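PDB 3IFR: carbohydrate kinase, FGGY from Rhodospirillum rubrum, which probably catalyses the ATP-dependent phosphorylation of D-xylulose, as a xylulose kinase of the FGGY carbohydrate kinase family. Local coordinates for residues A244-P258 and D287-G299. Sequence-based numbering, arbitrary orientation.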
loop_
_atom_site.group_PDB
_atom_site.type_symbol
_atom_site.label_atom_id
_atom_site.label_comp_id
_atom_site.label_asym_id
_atom_site.label_seq_id
_atom_site.Cartn_x
_atom_site.Cartn_y
_atom_site.Cartn_z
ATOM N N ALA A 244 -4.446 5.167 6.201
ATOM C CA ALA A 244 -3.389 4.370 5.641
ATOM C C ALA A 244 -3.204 4.563 4.115
ATOM O O ALA A 244 -4.103 4.386 3.407
ATOM C CB ALA A 244 -3.596 2.949 5.976
ATOM N N ASP A 245 -2.026 4.920 3.650
ATOM C CA ASP A 245 -1.846 5.265 2.254
ATOM C C ASP A 245 -2.326 4.309 1.179
ATOM O O ASP A 245 -2.972 4.732 0.287
ATOM C CB ASP A 245 -0.466 5.828 1.924
ATOM C CG ASP A 245 0.639 4.823 1.997
ATOM O OD1 ASP A 245 0.476 3.706 2.434
ATOM O OD2 ASP A 245 1.696 5.162 1.597
ATOM N N HIS A 246 -2.012 3.027 1.264
ATOM C CA HIS A 246 -2.451 2.123 0.244
ATOM C C HIS A 246 -3.966 1.904 0.219
ATOM O O HIS A 246 -4.515 1.748 -0.812
ATOM C CB HIS A 246 -1.626 0.819 0.223
ATOM C CG HIS A 246 -1.808 -0.037 1.424
ATOM N ND1 HIS A 246 -1.442 0.367 2.677
ATOM C CD2 HIS A 246 -2.311 -1.276 1.568
ATOM C CE1 HIS A 246 -1.718 -0.578 3.539
ATOM N NE2 HIS A 246 -2.242 -1.587 2.892
ATOM N N ILE A 247 -4.611 1.940 1.362
ATOM C CA ILE A 247 -6.050 1.884 1.474
ATOM C C ILE A 247 -6.737 3.142 0.885
ATOM O O ILE A 247 -7.753 3.026 0.209
ATOM C CB ILE A 247 -6.526 1.665 2.948
ATOM C CG1 ILE A 247 -5.648 0.618 3.643
ATOM C CG2 ILE A 247 -8.009 1.221 2.950
ATOM C CD1 ILE A 247 -5.682 -0.716 2.913
ATOM N N ALA A 248 -6.179 4.325 1.133
ATOM C CA ALA A 248 -6.747 5.540 0.565
ATOM C C ALA A 248 -6.593 5.470 -0.944
ATOM O O ALA A 248 -7.486 5.900 -1.684
ATOM C CB ALA A 248 -6.088 6.784 1.121
ATOM N N SER A 249 -5.487 4.892 -1.404
ATOM C CA SER A 249 -5.335 4.651 -2.836
ATOM C C SER A 249 -6.413 3.700 -3.341
ATOM O O SER A 249 -6.977 3.918 -4.409
ATOM C CB SER A 249 -3.957 4.107 -3.191
ATOM O OG SER A 249 -3.150 5.148 -3.681
ATOM N N ALA A 250 -6.720 2.648 -2.585
ATOM C CA ALA A 250 -7.772 1.733 -3.045
ATOM C C ALA A 250 -9.105 2.496 -3.174
ATOM O O ALA A 250 -9.744 2.478 -4.208
ATOM C CB ALA A 250 -7.906 0.540 -2.135
ATOM N N LEU A 251 -9.503 3.183 -2.125
ATOM C CA LEU A 251 -10.679 4.063 -2.161
ATOM C C LEU A 251 -10.729 4.965 -3.395
ATOM O O LEU A 251 -11.710 5.023 -4.085
ATOM C CB LEU A 251 -10.663 4.952 -0.921
ATOM C CG LEU A 251 -11.895 5.838 -0.824
ATOM C CD1 LEU A 251 -13.145 4.962 -0.860
ATOM C CD2 LEU A 251 -11.827 6.722 0.436
ATOM N N ALA A 252 -9.657 5.679 -3.667
ATOM C CA ALA A 252 -9.611 6.580 -4.830
ATOM C C ALA A 252 -9.790 5.823 -6.107
ATOM O O ALA A 252 -10.322 6.358 -7.086
ATOM C CB ALA A 252 -8.274 7.380 -4.860
ATOM N N ALA A 253 -9.334 4.585 -6.140
ATOM C CA ALA A 253 -9.554 3.791 -7.342
ATOM C C ALA A 253 -10.991 3.253 -7.402
ATOM O O ALA A 253 -11.362 2.561 -8.336
ATOM C CB ALA A 253 -8.511 2.668 -7.483
ATOM N N GLY A 254 -11.798 3.593 -6.411
ATOM C CA GLY A 254 -13.173 3.131 -6.367
ATOM C C GLY A 254 -13.381 1.753 -5.782
ATOM O O GLY A 254 -14.322 1.071 -6.148
ATOM N N ILE A 255 -12.500 1.301 -4.904
ATOM C CA ILE A 255 -12.769 0.067 -4.187
ATOM C C ILE A 255 -13.532 0.425 -2.904
ATOM O O ILE A 255 -12.929 0.807 -1.852
ATOM C CB ILE A 255 -11.469 -0.741 -3.907
ATOM C CG1 ILE A 255 -11.108 -1.597 -5.132
ATOM C CG2 ILE A 255 -11.657 -1.681 -2.743
ATOM C CD1 ILE A 255 -10.451 -0.847 -6.233
ATOM N N THR A 256 -14.854 0.317 -2.996
ATOM C CA THR A 256 -15.769 0.737 -1.941
ATOM C C THR A 256 -16.809 -0.298 -1.522
ATOM O O THR A 256 -17.452 -0.142 -0.488
ATOM C CB THR A 256 -16.556 2.039 -2.322
ATOM O OG1 THR A 256 -17.529 1.728 -3.303
ATOM C CG2 THR A 256 -15.646 3.090 -2.885
ATOM N N ARG A 257 -17.028 -1.330 -2.328
ATOM C CA ARG A 257 -18.050 -2.332 -1.989
ATOM C C ARG A 257 -17.429 -3.703 -1.787
ATOM O O ARG A 257 -16.488 -4.080 -2.497
ATOM C CB ARG A 257 -19.081 -2.442 -3.106
ATOM C CG ARG A 257 -19.476 -1.131 -3.824
ATOM C CD ARG A 257 -20.266 -1.452 -5.142
ATOM N NE ARG A 257 -20.830 -0.296 -5.855
ATOM C CZ ARG A 257 -21.257 -0.336 -7.128
ATOM N NH1 ARG A 257 -21.172 -1.475 -7.830
ATOM N NH2 ARG A 257 -21.772 0.761 -7.704
ATOM N N PRO A 258 -17.967 -4.476 -0.843
ATOM C CA PRO A 258 -17.467 -5.845 -0.666
ATOM C C PRO A 258 -17.295 -6.515 -2.029
ATOM O O PRO A 258 -18.211 -6.500 -2.847
ATOM C CB PRO A 258 -18.587 -6.524 0.120
ATOM C CG PRO A 258 -19.278 -5.391 0.814
ATOM C CD PRO A 258 -19.167 -4.200 -0.049
ATOM N N ASP A 287 -6.199 -5.111 6.917
ATOM C CA ASP A 287 -6.325 -3.707 7.327
ATOM C C ASP A 287 -7.807 -3.444 7.485
ATOM O O ASP A 287 -8.619 -4.190 6.944
ATOM C CB ASP A 287 -5.803 -2.755 6.250
ATOM C CG ASP A 287 -4.292 -2.554 6.298
ATOM O OD1 ASP A 287 -3.522 -3.327 5.672
ATOM O OD2 ASP A 287 -3.869 -1.556 6.903
ATOM N N TYR A 288 -8.166 -2.371 8.191
ATOM C CA TYR A 288 -9.528 -1.883 8.127
ATOM C C TYR A 288 -9.666 -1.073 6.857
ATOM O O TYR A 288 -8.733 -0.380 6.467
ATOM C CB TYR A 288 -9.844 -0.995 9.310
ATOM C CG TYR A 288 -9.867 -1.743 10.625
ATOM C CD1 TYR A 288 -11.014 -2.383 11.056
ATOM C CD2 TYR A 288 -8.736 -1.797 11.437
ATOM C CE1 TYR A 288 -11.038 -3.065 12.258
ATOM C CE2 TYR A 288 -8.752 -2.471 12.641
ATOM C CZ TYR A 288 -9.901 -3.107 13.042
ATOM O OH TYR A 288 -9.906 -3.779 14.224
ATOM N N HIS A 289 -10.818 -1.140 6.187
ATOM C CA HIS A 289 -11.037 -0.199 5.098
ATOM C C HIS A 289 -11.261 1.195 5.675
ATOM O O HIS A 289 -11.503 1.343 6.867
ATOM C CB HIS A 289 -12.256 -0.590 4.300
ATOM C CG HIS A 289 -12.257 -0.034 2.917
ATOM N ND1 HIS A 289 -12.633 -0.777 1.816
ATOM C CD2 HIS A 289 -11.914 1.182 2.445
ATOM C CE1 HIS A 289 -12.525 -0.035 0.729
ATOM N NE2 HIS A 289 -12.076 1.148 1.090
ATOM N N LEU A 290 -11.189 2.229 4.841
ATOM C CA LEU A 290 -11.597 3.555 5.303
ATOM C C LEU A 290 -13.116 3.545 5.392
ATOM O O LEU A 290 -13.698 4.123 6.315
ATOM C CB LEU A 290 -11.114 4.678 4.389
ATOM C CG LEU A 290 -9.624 4.688 4.025
ATOM C CD1 LEU A 290 -9.212 5.901 3.208
ATOM C CD2 LEU A 290 -8.811 4.601 5.301
ATOM N N VAL A 291 -13.763 2.859 4.457
ATOM C CA VAL A 291 -15.220 2.731 4.508
ATOM C C VAL A 291 -15.705 1.989 5.774
ATOM O O VAL A 291 -15.357 0.838 6.029
ATOM C CB VAL A 291 -15.782 2.092 3.222
ATOM C CG1 VAL A 291 -17.281 1.990 3.304
ATOM C CG2 VAL A 291 -15.407 2.910 2.012
ATOM N N PRO A 292 -16.502 2.673 6.587
ATOM C CA PRO A 292 -16.894 2.161 7.895
ATOM C C PRO A 292 -17.540 0.828 7.751
ATOM O O PRO A 292 -18.444 0.710 6.967
ATOM C CB PRO A 292 -17.918 3.182 8.354
ATOM C CG PRO A 292 -17.463 4.464 7.692
ATOM C CD PRO A 292 -16.999 4.034 6.349
ATOM N N GLY A 293 -17.084 -0.177 8.469
ATOM C CA GLY A 293 -17.770 -1.443 8.415
ATOM C C GLY A 293 -17.032 -2.443 7.570
ATOM O O GLY A 293 -17.216 -3.646 7.710
ATOM N N LEU A 294 -16.184 -1.963 6.685
ATOM C CA LEU A 294 -15.464 -2.874 5.811
ATOM C C LEU A 294 -14.030 -3.121 6.258
ATOM O O LEU A 294 -13.427 -2.297 6.981
ATOM C CB LEU A 294 -15.557 -2.417 4.347
ATOM C CG LEU A 294 -17.004 -2.226 3.799
ATOM C CD1 LEU A 294 -16.999 -1.940 2.336
ATOM C CD2 LEU A 294 -17.934 -3.421 4.093
ATOM N N TYR A 295 -13.519 -4.291 5.862
ATOM C CA TYR A 295 -12.115 -4.657 5.971
ATOM C C TYR A 295 -11.453 -4.573 4.595
ATOM O O TYR A 295 -12.135 -4.475 3.564
ATOM C CB TYR A 295 -12.010 -6.056 6.566
ATOM C CG TYR A 295 -12.555 -6.137 7.975
ATOM C CD1 TYR A 295 -13.867 -6.455 8.219
ATOM C CD2 TYR A 295 -11.741 -5.885 9.073
ATOM C CE1 TYR A 295 -14.368 -6.525 9.531
ATOM C CE2 TYR A 295 -12.233 -5.959 10.378
ATOM C CZ TYR A 295 -13.544 -6.274 10.589
ATOM O OH TYR A 295 -14.028 -6.335 11.877
ATOM N N ALA A 296 -10.127 -4.591 4.564
ATOM C CA ALA A 296 -9.376 -4.482 3.309
ATOM C C ALA A 296 -8.194 -5.462 3.255
ATOM O O ALA A 296 -7.036 -5.064 3.304
ATOM C CB ALA A 296 -8.892 -3.034 3.071
ATOM N N PRO A 297 -8.489 -6.763 3.136
ATOM C CA PRO A 297 -7.376 -7.708 3.005
ATOM C C PRO A 297 -6.554 -7.273 1.816
ATOM O O PRO A 297 -7.136 -6.874 0.822
ATOM C CB PRO A 297 -8.079 -9.039 2.679
ATOM C CG PRO A 297 -9.460 -8.887 3.198
ATOM C CD PRO A 297 -9.810 -7.414 3.072
ATOM N N ASN A 298 -5.241 -7.338 1.901
ATOM C CA ASN A 298 -4.382 -6.922 0.802
ATOM C C ASN A 298 -3.139 -7.792 0.718
ATOM O O ASN A 298 -2.789 -8.517 1.647
ATOM C CB ASN A 298 -3.954 -5.436 0.901
ATOM C CG ASN A 298 -3.200 -5.136 2.179
ATOM O OD1 ASN A 298 -1.956 -5.007 2.191
ATOM N ND2 ASN A 298 -3.942 -5.061 3.276
ATOM N N GLY A 299 -2.473 -7.700 -0.414
ATOM C CA GLY A 299 -1.282 -8.466 -0.638
ATOM C C GLY A 299 -0.388 -7.669 -1.548
ATOM O O GLY A 299 -0.785 -6.695 -2.153
#
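I247 and L290 carry much of the apolar contact between helix 245-252 and the loop of 287-299. The CG2 branch of I247 lies 4.0 Å from L290 CG, while CD1, roughly at a right angle to it, ends 4.0 Å from A296 CB; a beta-branched residue suits meeting two parts of the loop at once. L290 lays CD1 against the helix backbone, 3.6 Å from A248 CA, an approach that the small alanine allows. L251 holds CG anti to its backbone N (chi1 -176°), and the fork at CG divides its methyls, CD2 to L290 and CD1 to V291. Beyond the Schellman motif at G254, P258 CD packs 3.9 Å from L294 CD1, at the end of the type II turn 291-294.

The polar end gathers round H246. D287 OD1 approaches the edge of its imidazole, near the ring plane and 3.5 Å from NE2, with the carboxylate turned 80° to the ring. N298 helps to hold that carboxylate: its ND2 donates to D287 OD1 at 3.0 Å on the anti side, somewhat out of plane, and much straighter (169°) to A296 O, so one amide ties strand to loop. A leucine at N298 would probably leave D287 OD1 and A296 O without this shared donor and the carboxylate freer to turn.

N298 also lies beside a bound phosphate ion. The helix links strand 238-244 of one sheet to strand 260-265 of the other, whose edge strand 298-301 begins at N298; the contact packs this link against the second sheet, consistent with the two-domain actin-like ATPase fold of FGGY kinases.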